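Local coordinates for N5-Carboxyaminoimidazole ribonucleotide synthetase (Staphylococcus aureus subsp. aureus, PDB 3ORR), which catalyses the ATP-dependent carboxylation of 5-aminoimidazole ribonucleotide with bicarbonate to give N5-carboxyaminoimidazole ribonucleotide, a step of purine biosynthesis, at residues I15-G20 against V38-P43; E194-V199 against P211-E216; F223-P228 against A313-L318; E239-I244 against V256-D261; H249-F254 against I295-G300. One frame throughout, in Å; residues are numbered along the deposited sequence.

Contact 1: I15-G20 against V38-P43; sequences IGIIGG and VVVLDP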
# COMPACT_ATOMS: atom_id res chain seq x y z
N ILE A 15 14.14 2.91 10.51
CA ILE A 15 13.14 2.66 11.53
C ILE A 15 13.34 1.23 12.03
O ILE A 15 13.37 0.30 11.23
CB ILE A 15 11.72 2.82 10.96
CG1 ILE A 15 11.55 4.21 10.26
CG2 ILE A 15 10.66 2.55 12.01
CD1 ILE A 15 10.09 4.52 9.76
N GLY A 16 13.52 1.06 13.33
CA GLY A 16 13.53 -0.25 13.93
C GLY A 16 12.15 -0.67 14.38
O GLY A 16 11.36 0.16 14.83
N ILE A 17 11.83 -1.93 14.19
CA ILE A 17 10.56 -2.46 14.64
C ILE A 17 10.78 -3.66 15.54
O ILE A 17 11.42 -4.64 15.15
CB ILE A 17 9.66 -2.91 13.46
CG1 ILE A 17 9.31 -1.74 12.56
CG2 ILE A 17 8.37 -3.54 14.00
CD1 ILE A 17 8.45 -2.15 11.37
N ILE A 18 10.26 -3.58 16.75
CA ILE A 18 10.34 -4.70 17.65
C ILE A 18 9.11 -5.54 17.38
O ILE A 18 7.99 -5.10 17.67
CB ILE A 18 10.32 -4.23 19.11
CG1 ILE A 18 11.53 -3.34 19.41
CG2 ILE A 18 10.32 -5.49 20.08
CD1 ILE A 18 11.42 -2.56 20.76
N GLY A 19 9.34 -6.72 16.80
CA GLY A 19 8.28 -7.68 16.49
C GLY A 19 8.07 -7.71 14.98
O GLY A 19 8.06 -6.66 14.32
N GLY A 20 7.88 -8.92 14.42
CA GLY A 20 7.79 -9.09 12.99
C GLY A 20 6.52 -9.78 12.54
O GLY A 20 6.53 -10.47 11.52
N VAL A 38 14.05 -0.06 7.04
CA VAL A 38 13.40 -0.84 8.09
C VAL A 38 14.32 -1.96 8.58
O VAL A 38 14.76 -2.76 7.79
CB VAL A 38 12.13 -1.52 7.57
CG1 VAL A 38 11.59 -2.43 8.62
CG2 VAL A 38 11.09 -0.49 7.12
N VAL A 39 14.58 -1.96 9.90
CA VAL A 39 15.21 -3.09 10.59
C VAL A 39 14.16 -3.73 11.52
O VAL A 39 13.51 -3.06 12.34
CB VAL A 39 16.42 -2.63 11.41
CG1 VAL A 39 17.15 -3.82 12.02
CG2 VAL A 39 17.39 -1.80 10.56
N VAL A 40 13.98 -5.03 11.41
CA VAL A 40 12.96 -5.69 12.23
C VAL A 40 13.59 -6.78 13.08
O VAL A 40 14.51 -7.45 12.62
CB VAL A 40 11.82 -6.25 11.37
CG1 VAL A 40 12.37 -7.33 10.37
CG2 VAL A 40 10.69 -6.85 12.26
N LEU A 41 13.17 -6.88 14.35
CA LEU A 41 13.68 -7.88 15.27
C LEU A 41 12.55 -8.84 15.65
O LEU A 41 11.45 -8.40 16.01
CB LEU A 41 14.26 -7.20 16.52
CG LEU A 41 14.87 -8.12 17.58
CD1 LEU A 41 16.06 -7.50 18.34
CD2 LEU A 41 13.84 -8.56 18.56
N ASP A 42 12.83 -10.15 15.61
CA ASP A 42 11.81 -11.17 15.91
C ASP A 42 12.54 -12.49 16.05
O ASP A 42 13.44 -12.78 15.26
CB ASP A 42 10.82 -11.27 14.73
CG ASP A 42 9.60 -12.11 15.05
OD1 ASP A 42 9.75 -13.33 15.27
OD2 ASP A 42 8.46 -11.55 15.05
N PRO A 43 12.15 -13.32 17.04
CA PRO A 43 12.79 -14.63 17.22
C PRO A 43 12.56 -15.57 16.04
O PRO A 43 13.37 -16.46 15.80
CB PRO A 43 12.10 -15.21 18.46
CG PRO A 43 10.78 -14.42 18.59
CD PRO A 43 11.15 -13.04 18.09
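Ile15 to Ile18 and Val38 to Leu41 are neighbouring parallel strands of a beta-alpha-beta unit, with helix 22-33 as the crossover. The backbone bonds alternate along the pair. Val39 N donates to Ile15 O at 2.9 Å, and Ile17 N to Val39 O at 2.7 Å. Leu41 N then donates to Ile17 O at 3.0 Å, and Gly19 N to Leu41 O at 2.8 Å. On the face that carries Ile17, Val38 and Val40, the outer methyl Ile17 CD1 meets Val38 CG1 at 4.2 Å. Ile17 CG1 lies anti to its carbonyl carbon (chi1 -62°), and the chain is extended beyond it. Met27 and Ala28 of helix 22-33 cover this face. The strand then opens into a glycine-rich turn, consistent with the Rossmann-type loop that follows a first strand. Here Val40 CG2 comes within 3.3 Å of Gly19 O and 3.7 Å of Gly20 CA. Asp42 OD2 accepts from Gly20 N at 2.8 Å on the lone pair that points away from its other oxygen. The bond is bent, with 137° at the hydrogen. Asp42 OD1 accepts from Ser44 N, which fixes the second oxygen of the carboxylate.

Contact 2: E194-V199 against P211-E216; sequences EVSLTV and PLQENE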
# COMPACT_ATOMS: atom_id res chain seq x y z
N GLU A 194 -20.25 -3.25 20.29
CA GLU A 194 -18.83 -3.04 20.58
C GLU A 194 -18.26 -2.15 19.51
O GLU A 194 -18.45 -2.42 18.30
CB GLU A 194 -18.12 -4.38 20.56
CG GLU A 194 -16.94 -4.54 21.52
CD GLU A 194 -16.75 -5.99 21.95
OE1 GLU A 194 -17.70 -6.77 21.86
OE2 GLU A 194 -15.64 -6.36 22.37
N VAL A 195 -17.56 -1.09 19.93
CA VAL A 195 -16.89 -0.20 18.99
C VAL A 195 -15.47 0.16 19.41
O VAL A 195 -15.07 -0.09 20.56
CB VAL A 195 -17.64 1.14 18.80
CG1 VAL A 195 -19.03 0.90 18.30
CG2 VAL A 195 -17.65 1.91 20.09
N SER A 196 -14.73 0.76 18.46
CA SER A 196 -13.35 1.15 18.72
C SER A 196 -12.96 2.43 17.98
O SER A 196 -13.49 2.75 16.91
CB SER A 196 -12.37 0.02 18.39
OG SER A 196 -12.20 -0.17 16.98
N LEU A 197 -12.01 3.16 18.56
CA LEU A 197 -11.50 4.37 17.96
C LEU A 197 -9.97 4.23 17.77
O LEU A 197 -9.23 4.03 18.71
CB LEU A 197 -11.83 5.55 18.86
CG LEU A 197 -11.88 6.94 18.31
CD1 LEU A 197 -12.69 7.02 17.05
CD2 LEU A 197 -12.51 7.86 19.38
N THR A 198 -9.55 4.30 16.52
CA THR A 198 -8.14 4.23 16.17
C THR A 198 -7.69 5.68 16.08
O THR A 198 -8.41 6.51 15.53
CB THR A 198 -7.95 3.50 14.85
OG1 THR A 198 -8.16 2.09 15.06
CG2 THR A 198 -6.57 3.78 14.31
N VAL A 199 -6.52 5.97 16.63
CA VAL A 199 -6.10 7.34 16.86
C VAL A 199 -4.61 7.42 16.62
O VAL A 199 -3.89 6.45 16.88
CB VAL A 199 -6.42 7.77 18.33
CG1 VAL A 199 -6.05 9.23 18.58
CG2 VAL A 199 -7.91 7.56 18.64
N PRO A 211 -12.27 6.97 11.52
CA PRO A 211 -13.71 6.75 11.68
C PRO A 211 -14.03 5.70 12.73
O PRO A 211 -13.41 4.63 12.75
CB PRO A 211 -14.17 6.28 10.29
CG PRO A 211 -13.05 6.83 9.32
CD PRO A 211 -11.81 6.79 10.13
N LEU A 212 -15.00 6.00 13.58
CA LEU A 212 -15.40 5.05 14.60
C LEU A 212 -15.72 3.72 13.95
O LEU A 212 -16.41 3.65 12.95
CB LEU A 212 -16.63 5.58 15.35
CG LEU A 212 -17.09 4.79 16.56
CD1 LEU A 212 -16.01 4.75 17.67
CD2 LEU A 212 -18.45 5.39 17.06
N GLN A 213 -15.19 2.65 14.52
CA GLN A 213 -15.33 1.33 13.93
C GLN A 213 -16.27 0.45 14.83
O GLN A 213 -16.26 0.54 16.06
CB GLN A 213 -13.96 0.69 13.85
CG GLN A 213 -12.98 1.46 12.94
CD GLN A 213 -11.62 1.75 13.60
OE1 GLN A 213 -11.23 1.16 14.64
NE2 GLN A 213 -10.89 2.66 12.99
N GLU A 214 -17.06 -0.41 14.19
CA GLU A 214 -17.96 -1.32 14.90
C GLU A 214 -17.43 -2.78 14.82
O GLU A 214 -17.29 -3.34 13.75
CB GLU A 214 -19.36 -1.21 14.29
CG GLU A 214 -20.40 -2.17 14.85
CD GLU A 214 -21.73 -2.09 14.13
OE1 GLU A 214 -22.00 -1.08 13.44
OE2 GLU A 214 -22.52 -3.05 14.27
N ASN A 215 -17.14 -3.37 15.96
CA ASN A 215 -16.48 -4.64 16.01
C ASN A 215 -17.33 -5.81 16.46
O ASN A 215 -18.01 -5.74 17.50
CB ASN A 215 -15.27 -4.51 16.90
CG ASN A 215 -14.30 -3.48 16.39
OD1 ASN A 215 -14.05 -3.42 15.19
ND2 ASN A 215 -13.78 -2.65 17.28
N GLU A 216 -17.32 -6.90 15.68
CA GLU A 216 -17.89 -8.14 16.17
C GLU A 216 -16.80 -9.16 16.52
O GLU A 216 -15.81 -9.33 15.76
CB GLU A 216 -18.89 -8.75 15.20
CG GLU A 216 -19.77 -9.87 15.88
CD GLU A 216 -20.89 -10.40 14.99
OE1 GLU A 216 -21.21 -9.79 13.94
OE2 GLU A 216 -21.45 -11.45 15.36
O HOH W 1 -11.52 5.19 14.82
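Gln213 and Ser196 form an antiparallel hydrogen-bonded pair, with Gln213 N on Ser196 O and Ser196 N on Gln213 O, both at 2.9 Å. The Gln213 side chain then runs along the neighbouring strand. Its CB lies 3.7 Å from Ser196 OG. CG stands anti to the carbonyl carbon (chi1 -62°), and a bend at chi2 (129°) turns the amide toward Ser196 and Thr198. CD is 3.8 Å from Thr198 OG1. At the tip, OE1 accepts from Ser196 OG at 2.9 Å, the donor tilted slightly from the carbonyl plane. Thr198 OG1 also lies near OE1, but where its proton goes is not settled. NE2 bonds to Tyr281 OH. Ser196 OG is itself an acceptor: Asn215 ND2 reaches it at 3.0 Å, nearly in the plane of the Asn215 amide. Asn215 OD1 in turn bonds to Thr225 OG1, so a buried polar chain crosses the strands. On the face that carries Val195, Leu212 CD1 packs on Val195 CG2 and on Leu197 CD1, both at 4.1 Å. Glu194, assigned to the ATP site, receives Asn215 N on its backbone oxygen. The whole is a beta hairpin of strands 191-201 and 207-218 in the ATP-grasp domain.

Contact 3: F223-P228 against A313-L318; sequences FKTIVP and AVMMNL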
# COMPACT_ATOMS: atom_id res chain seq x y z
N PHE A 223 -13.78 -10.74 14.53
CA PHE A 223 -14.41 -11.49 13.43
C PHE A 223 -14.79 -10.53 12.31
O PHE A 223 -14.54 -10.80 11.16
CB PHE A 223 -15.67 -12.17 13.99
CG PHE A 223 -16.57 -12.77 12.95
CD1 PHE A 223 -16.18 -13.90 12.19
CD2 PHE A 223 -17.89 -12.29 12.80
CE1 PHE A 223 -17.05 -14.49 11.27
CE2 PHE A 223 -18.77 -12.87 11.87
CZ PHE A 223 -18.37 -13.97 11.11
N LYS A 224 -15.41 -9.40 12.68
CA LYS A 224 -15.92 -8.43 11.70
C LYS A 224 -15.76 -7.00 12.19
O LYS A 224 -16.00 -6.72 13.35
CB LYS A 224 -17.38 -8.73 11.35
CG LYS A 224 -18.04 -7.69 10.44
CD LYS A 224 -19.39 -8.21 9.89
CE LYS A 224 -20.21 -8.94 10.96
NZ LYS A 224 -20.69 -8.06 12.07
N THR A 225 -15.30 -6.11 11.31
CA THR A 225 -15.31 -4.66 11.57
C THR A 225 -16.08 -3.93 10.48
O THR A 225 -15.87 -4.17 9.27
CB THR A 225 -13.90 -4.08 11.63
OG1 THR A 225 -13.18 -4.73 12.67
CG2 THR A 225 -13.92 -2.56 11.91
N ILE A 226 -16.99 -3.05 10.90
CA ILE A 226 -17.79 -2.28 9.98
C ILE A 226 -17.56 -0.77 10.16
O ILE A 226 -17.63 -0.23 11.27
CB ILE A 226 -19.29 -2.59 10.13
CG1 ILE A 226 -19.58 -4.02 9.65
CG2 ILE A 226 -20.14 -1.54 9.32
CD1 ILE A 226 -20.94 -4.56 10.07
N VAL A 227 -17.30 -0.09 9.05
CA VAL A 227 -17.14 1.34 9.06
C VAL A 227 -18.09 1.88 8.00
O VAL A 227 -18.15 1.32 6.89
CB VAL A 227 -15.69 1.74 8.76
CG1 VAL A 227 -15.48 3.16 9.15
CG2 VAL A 227 -14.74 0.88 9.57
N PRO A 228 -18.85 2.95 8.33
CA PRO A 228 -18.87 3.67 9.62
C PRO A 228 -19.67 2.92 10.70
O PRO A 228 -20.69 2.30 10.37
CB PRO A 228 -19.55 5.01 9.27
CG PRO A 228 -20.40 4.72 8.10
CD PRO A 228 -19.68 3.64 7.31
N ALA A 313 -16.96 0.16 4.60
CA ALA A 313 -16.22 -1.09 4.49
C ALA A 313 -16.59 -2.13 5.52
O ALA A 313 -17.01 -1.80 6.64
CB ALA A 313 -14.71 -0.80 4.57
N VAL A 314 -16.43 -3.41 5.13
CA VAL A 314 -16.62 -4.49 6.07
C VAL A 314 -15.35 -5.33 6.07
O VAL A 314 -15.01 -5.96 5.06
CB VAL A 314 -17.80 -5.41 5.68
CG1 VAL A 314 -17.85 -6.66 6.62
CG2 VAL A 314 -19.12 -4.69 5.72
N MSE A 315 -14.66 -5.38 7.18
CA MSE A 315 -13.43 -6.11 7.23
C MSE A 315 -13.63 -7.42 7.98
O MSE A 315 -14.19 -7.42 9.09
CB MSE A 315 -12.32 -5.29 7.90
CG MSE A 315 -10.99 -6.01 7.80
SE MSE A 315 -10.03 -6.00 9.49
CE MSE A 315 -11.15 -7.18 10.47
N MSE A 316 -13.18 -8.52 7.38
CA MSE A 316 -13.29 -9.85 8.00
C MSE A 316 -11.89 -10.37 8.26
O MSE A 316 -11.07 -10.38 7.35
CB MSE A 316 -14.03 -10.82 7.07
CG MSE A 316 -15.33 -10.27 6.56
SE MSE A 316 -16.69 -10.11 7.95
CE MSE A 316 -16.82 -11.99 8.42
N ASN A 317 -11.59 -10.77 9.49
CA ASN A 317 -10.35 -11.51 9.69
C ASN A 317 -10.39 -12.82 8.95
O ASN A 317 -11.46 -13.43 8.78
CB ASN A 317 -10.14 -11.84 11.17
CG ASN A 317 -9.23 -10.85 11.85
OD1 ASN A 317 -9.26 -10.75 13.08
ND2 ASN A 317 -8.44 -10.07 11.06
N LEU A 318 -9.22 -13.31 8.56
CA LEU A 318 -9.11 -14.67 8.03
C LEU A 318 -8.20 -15.55 8.93
O LEU A 318 -6.96 -15.42 8.92
CB LEU A 318 -8.59 -14.66 6.59
CG LEU A 318 -9.46 -14.02 5.49
CD1 LEU A 318 -8.66 -13.74 4.24
CD2 LEU A 318 -10.60 -14.95 5.17
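Thr225 and Met315 sit at the middle of an antiparallel strand pair that joins the ATP-grasp part of the large sheet to its C-terminal strands. The bonding is tight here. Met315 N donates to Thr225 O at 2.7 Å and Thr225 N to Met315 O at 2.8 Å, both in the carbonyl plane. Val227 and Ala313 repeat the pattern, with Ala313 N on Val227 O at 2.8 Å. Between these two pairs, on the other face of the sheet, Ile226 CG1 lies alongside Val314 CG2, 4.0 Å apart, under helix 362-373. At the other end the backbone pairing is looser. Asn317 N to Phe223 O is a weak bond of 3.4 Å, and Phe223 is partly exposed. Phe223 and Lys224 both face Glu216 on the next strand, a classic beta bulge. The side chains here still pack closely. Lys224 bends at chi3 and chi4, and its NZ forms salt bridges with Glu216 and Glu366. Its aliphatic part lies along selenomethionine Met316, with CG 3.7 Å from SE. Met316 folds at chi2 and chi3 (-70° and -61°), which brings its methyl over the Phe223 ring in a CH-pi contact. CE is 3.9 Å from the ring centroid and displaced toward the rim, nearest CZ at 3.7 Å.

Contact 4: E239-I244 against V256-D261; sequences EQVNKI and VEFFID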
# COMPACT_ATOMS: atom_id res chain seq x y z
N GLU A 239 -14.26 11.96 23.67
CA GLU A 239 -14.14 12.57 24.99
C GLU A 239 -13.41 11.63 25.93
O GLU A 239 -12.54 12.06 26.68
CB GLU A 239 -15.51 12.91 25.58
CG GLU A 239 -16.22 14.02 24.84
CD GLU A 239 -17.71 14.15 25.22
OE1 GLU A 239 -18.32 13.18 25.70
OE2 GLU A 239 -18.27 15.24 25.01
N GLN A 240 -13.74 10.35 25.88
CA GLN A 240 -13.08 9.37 26.70
C GLN A 240 -11.62 9.23 26.28
O GLN A 240 -10.74 9.10 27.14
CB GLN A 240 -13.80 8.05 26.58
CG GLN A 240 -15.21 8.03 27.17
CD GLN A 240 -15.18 8.19 28.67
OE1 GLN A 240 -14.55 7.42 29.37
NE2 GLN A 240 -15.83 9.22 29.14
N VAL A 241 -11.33 9.29 24.98
CA VAL A 241 -9.94 9.19 24.49
C VAL A 241 -9.12 10.36 25.01
O VAL A 241 -7.96 10.17 25.40
CB VAL A 241 -9.85 9.16 22.93
CG1 VAL A 241 -8.47 9.48 22.46
CG2 VAL A 241 -10.25 7.79 22.42
N ASN A 242 -9.72 11.55 25.01
CA ASN A 242 -9.07 12.78 25.48
C ASN A 242 -8.76 12.81 26.97
O ASN A 242 -7.73 13.36 27.36
CB ASN A 242 -9.85 14.04 25.09
CG ASN A 242 -9.69 14.38 23.63
OD1 ASN A 242 -8.59 14.30 23.08
ND2 ASN A 242 -10.78 14.76 22.98
N LYS A 243 -9.62 12.22 27.78
CA LYS A 243 -9.31 12.02 29.19
C LYS A 243 -8.20 10.98 29.30
O LYS A 243 -7.29 11.06 30.17
CB LYS A 243 -10.55 11.55 29.98
CG LYS A 243 -11.63 12.62 30.20
CD LYS A 243 -12.81 12.02 30.99
CE LYS A 243 -13.96 13.02 31.27
NZ LYS A 243 -14.60 13.51 30.03
N ILE A 244 -8.24 9.99 28.42
CA ILE A 244 -7.19 8.98 28.45
C ILE A 244 -5.80 9.58 28.20
O ILE A 244 -4.85 9.24 28.89
CB ILE A 244 -7.48 7.75 27.52
CG1 ILE A 244 -8.68 6.95 28.04
CG2 ILE A 244 -6.28 6.86 27.43
CD1 ILE A 244 -9.22 5.92 27.00
N VAL A 256 -8.50 2.48 21.07
CA VAL A 256 -9.28 2.32 22.28
C VAL A 256 -10.54 1.55 21.98
O VAL A 256 -11.33 1.99 21.15
CB VAL A 256 -9.62 3.68 22.94
CG1 VAL A 256 -10.48 3.48 24.20
CG2 VAL A 256 -8.34 4.40 23.33
N GLU A 257 -10.73 0.40 22.64
CA GLU A 257 -11.96 -0.41 22.47
C GLU A 257 -13.00 -0.11 23.53
O GLU A 257 -12.65 0.18 24.68
CB GLU A 257 -11.69 -1.91 22.45
CG GLU A 257 -10.66 -2.31 21.39
CD GLU A 257 -10.53 -3.79 21.26
OE1 GLU A 257 -9.53 -4.37 21.72
OE2 GLU A 257 -11.46 -4.39 20.71
N PHE A 258 -14.27 -0.18 23.11
CA PHE A 258 -15.41 0.27 23.93
C PHE A 258 -16.51 -0.77 23.99
O PHE A 258 -16.71 -1.52 23.04
CB PHE A 258 -16.01 1.57 23.35
CG PHE A 258 -15.13 2.76 23.50
CD1 PHE A 258 -15.12 3.49 24.70
CD2 PHE A 258 -14.30 3.15 22.46
CE1 PHE A 258 -14.29 4.62 24.84
CE2 PHE A 258 -13.46 4.27 22.57
CZ PHE A 258 -13.45 5.02 23.77
N PHE A 259 -17.23 -0.81 25.11
CA PHE A 259 -18.50 -1.48 25.18
C PHE A 259 -19.62 -0.47 25.14
O PHE A 259 -19.53 0.61 25.71
CB PHE A 259 -18.64 -2.27 26.47
CG PHE A 259 -17.67 -3.37 26.61
CD1 PHE A 259 -17.30 -4.11 25.50
CD2 PHE A 259 -17.11 -3.65 27.85
CE1 PHE A 259 -16.39 -5.12 25.62
CE2 PHE A 259 -16.22 -4.62 27.98
CZ PHE A 259 -15.86 -5.40 26.86
N ILE A 260 -20.72 -0.87 24.53
CA ILE A 260 -21.96 -0.15 24.67
C ILE A 260 -22.96 -1.11 25.32
O ILE A 260 -23.32 -2.10 24.70
CB ILE A 260 -22.45 0.32 23.32
CG1 ILE A 260 -21.35 1.14 22.66
CG2 ILE A 260 -23.73 1.17 23.49
CD1 ILE A 260 -21.60 1.42 21.20
N ASP A 261 -23.39 -0.82 26.56
CA ASP A 261 -24.31 -1.73 27.26
C ASP A 261 -25.77 -1.62 26.76
O ASP A 261 -26.07 -0.84 25.84
CB ASP A 261 -24.20 -1.58 28.79
CG ASP A 261 -24.89 -0.32 29.36
OD1 ASP A 261 -25.65 0.37 28.64
OD2 ASP A 261 -24.65 -0.03 30.55
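Val241, Ile244 and Gln240 of helix 239-244 rest on Val256 and Phe258 of strand 256-261. The helix lies over the sheet, its axis 10.3 Å from that of the strand at the closest point and at 131° to it.

The first kind of contact is aliphatic. Ile244 and Val256 reach toward each other tip to tip, with CD1 of Ile244 3.9 Å from CG1 of Val256. The isoleucine CG1 lies anti to its carbonyl carbon (chi1 -67°), and an extended chi2 carries CD1 out to the valine. Val241 meets the same valine: its CG2 is 4.0 Å from Val256 CG2. These two side chains run past one another in opposite senses. Ile244 CD1 thus lies near both methyls of Val256, while Val241 meets CG2.

The second kind is aromatic. The Phe258 ring turns its edge, not a face, to the helix. Gln240 CB comes to 3.9 Å from Phe258 CE1, near the ring plane. Val241 CG2 lies at the same edge, 4.4 Å from Phe258 CZ. On the sheet, Phe258 also touches Leu266, Val268 and Val195.

Polar groups take no part across the interface. Gln240 gives it only its CB; the chain bends at chi2, and OE1 bonds to Lys124 N in a loop. No hydrogen bond joins the two segments, and the contact rests on apolar packing. With no directional bond between helix and strand here, it depends on the shape of methyls and ring edge.

Contact 5: H249-F254 against I295-G300; sequences HFIGTF and ILAVTG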
# COMPACT_ATOMS: atom_id res chain seq x y z
N HIS A 249 0.78 8.38 27.99
CA HIS A 249 1.47 8.99 26.86
C HIS A 249 1.39 8.05 25.64
O HIS A 249 1.86 6.90 25.68
CB HIS A 249 2.94 9.28 27.23
CG HIS A 249 3.81 9.64 26.07
ND1 HIS A 249 3.85 10.92 25.54
CD2 HIS A 249 4.68 8.91 25.33
CE1 HIS A 249 4.70 10.95 24.53
NE2 HIS A 249 5.22 9.75 24.38
N PHE A 250 0.81 8.54 24.54
CA PHE A 250 0.94 7.85 23.22
C PHE A 250 1.53 8.75 22.16
O PHE A 250 1.14 9.91 21.98
CB PHE A 250 -0.43 7.46 22.73
CG PHE A 250 -1.19 6.61 23.66
CD1 PHE A 250 -0.98 5.23 23.69
CD2 PHE A 250 -2.11 7.17 24.54
CE1 PHE A 250 -1.70 4.42 24.55
CE2 PHE A 250 -2.80 6.40 25.41
CZ PHE A 250 -2.60 5.01 25.43
N ILE A 251 2.47 8.21 21.41
CA ILE A 251 2.68 8.76 20.07
C ILE A 251 2.61 7.64 19.02
O ILE A 251 2.81 6.47 19.33
CB ILE A 251 3.93 9.70 19.93
CG1 ILE A 251 5.08 9.00 19.29
CG2 ILE A 251 4.28 10.49 21.21
CD1 ILE A 251 5.07 9.23 17.85
N GLY A 252 2.25 7.97 17.78
CA GLY A 252 2.01 6.94 16.80
C GLY A 252 0.54 6.50 16.96
O GLY A 252 -0.24 7.17 17.62
N THR A 253 0.18 5.36 16.39
CA THR A 253 -1.19 4.93 16.39
C THR A 253 -1.52 4.09 17.60
O THR A 253 -0.78 3.14 17.94
CB THR A 253 -1.50 4.12 15.11
OG1 THR A 253 -1.58 5.03 14.03
CG2 THR A 253 -2.86 3.40 15.22
N PHE A 254 -2.62 4.43 18.24
CA PHE A 254 -3.16 3.57 19.29
C PHE A 254 -4.63 3.39 19.08
O PHE A 254 -5.23 4.10 18.26
CB PHE A 254 -2.86 4.11 20.69
CG PHE A 254 -3.41 5.43 20.96
CD1 PHE A 254 -2.92 6.54 20.29
CD2 PHE A 254 -4.41 5.59 21.90
CE1 PHE A 254 -3.46 7.82 20.55
CE2 PHE A 254 -4.94 6.88 22.18
CZ PHE A 254 -4.48 7.97 21.49
N ILE A 295 3.73 5.85 10.98
CA ILE A 295 5.07 6.18 10.50
C ILE A 295 5.27 7.69 10.47
O ILE A 295 6.35 8.17 10.77
CB ILE A 295 5.31 5.66 9.02
CG1 ILE A 295 5.16 4.14 8.95
CG2 ILE A 295 6.69 6.09 8.54
CD1 ILE A 295 6.09 3.40 9.96
N LEU A 296 4.24 8.42 10.09
CA LEU A 296 4.37 9.89 10.07
C LEU A 296 4.63 10.36 11.51
O LEU A 296 5.52 11.14 11.74
CB LEU A 296 3.11 10.57 9.46
CG LEU A 296 2.90 10.59 7.92
CD1 LEU A 296 1.48 11.04 7.61
CD2 LEU A 296 3.94 11.47 7.11
N ALA A 297 3.87 9.82 12.45
CA ALA A 297 3.93 10.29 13.83
C ALA A 297 5.28 9.99 14.45
O ALA A 297 5.92 10.84 15.05
CB ALA A 297 2.82 9.67 14.65
N VAL A 298 5.74 8.77 14.21
CA VAL A 298 6.90 8.24 14.88
C VAL A 298 8.16 8.92 14.34
O VAL A 298 9.14 9.10 15.07
CB VAL A 298 6.84 6.69 14.74
CG1 VAL A 298 8.03 6.07 14.22
CG2 VAL A 298 6.22 6.01 16.01
N THR A 299 8.13 9.33 13.07
CA THR A 299 9.25 10.03 12.46
C THR A 299 9.17 11.54 12.64
O THR A 299 10.08 12.27 12.17
CB THR A 299 9.36 9.75 10.91
OG1 THR A 299 8.14 10.13 10.25
CG2 THR A 299 9.68 8.23 10.63
N GLY A 300 8.07 12.01 13.26
CA GLY A 300 7.95 13.38 13.72
C GLY A 300 7.38 14.34 12.69
O GLY A 300 7.58 15.55 12.76
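Ile295 O, half a turn before the Ala297 and Val298 that meet Ile251 and Gly252, accepts two bonds from one residue. Thr299 OG1 donates to it at 2.7 Å and Thr299 N at 3.1 Å. The hydroxyl comes slightly tilted from the carbonyl plane. Together they close the last turn of helix 290-298. Gly300 then leaves the helix with positive phi in a Schellman motif, and its N bonds to Ala297 O at 3.0 Å.

That same Ala297 oxygen is approached from the other segment by a methyl. Ile251 CD1 lies 3.3 Å from Ala297 O and 3.6 Å from Val298 CA. It also touches Ala297 CB and Val298 CG2, both at 3.9 Å. The tip of one isoleucine thus covers the backbone and both side chains at the helix end. Both its torsions, chi1 102° and chi2 93°, lie off the staggered positions.

Gly252 packs by its backbone. Ala297 CB lies 3.6 Å from Gly252 CA, flush against the start of strand 252-261. With its positive phi, the glycine takes a conformation hard for other residues. No hydrogen bond crosses between the segments.

Thr253 ties the strand to the same helix: its N bonds to His294 ND1 and its OG1 to Gln290 O. Ile295 and Thr299 rest on Ile15 of strand 14-18, while Leu296 packs on Pro334 of the second subunit. The helix end therefore lies between strand 252-261 and the parallel sheet that holds strand 14-18.

In the fold
All five contacts are largely buried, but their chemistry differs. Contacts 1, 2 and 3 are strand pairs held by backbone bonds: parallel in the first, antiparallel in the others. Contacts 4 and 5 place helices against strand 252-261 with no hydrogen bond between their paired segments. Contacts 2 and 3 adjoin in the large sheet, where Glu216 and Lys224 form a salt bridge between them. Contact 4 flanks contact 2 through neighbouring strands. Contact 2 alone holds an assigned ATP-site residue, Glu194. Contact 1 lies about 27 Å, centre to centre, from contacts 2 and 3. Contact 5 lies between contacts 1 and 2, touching the first at Ile15 and the second at Val199.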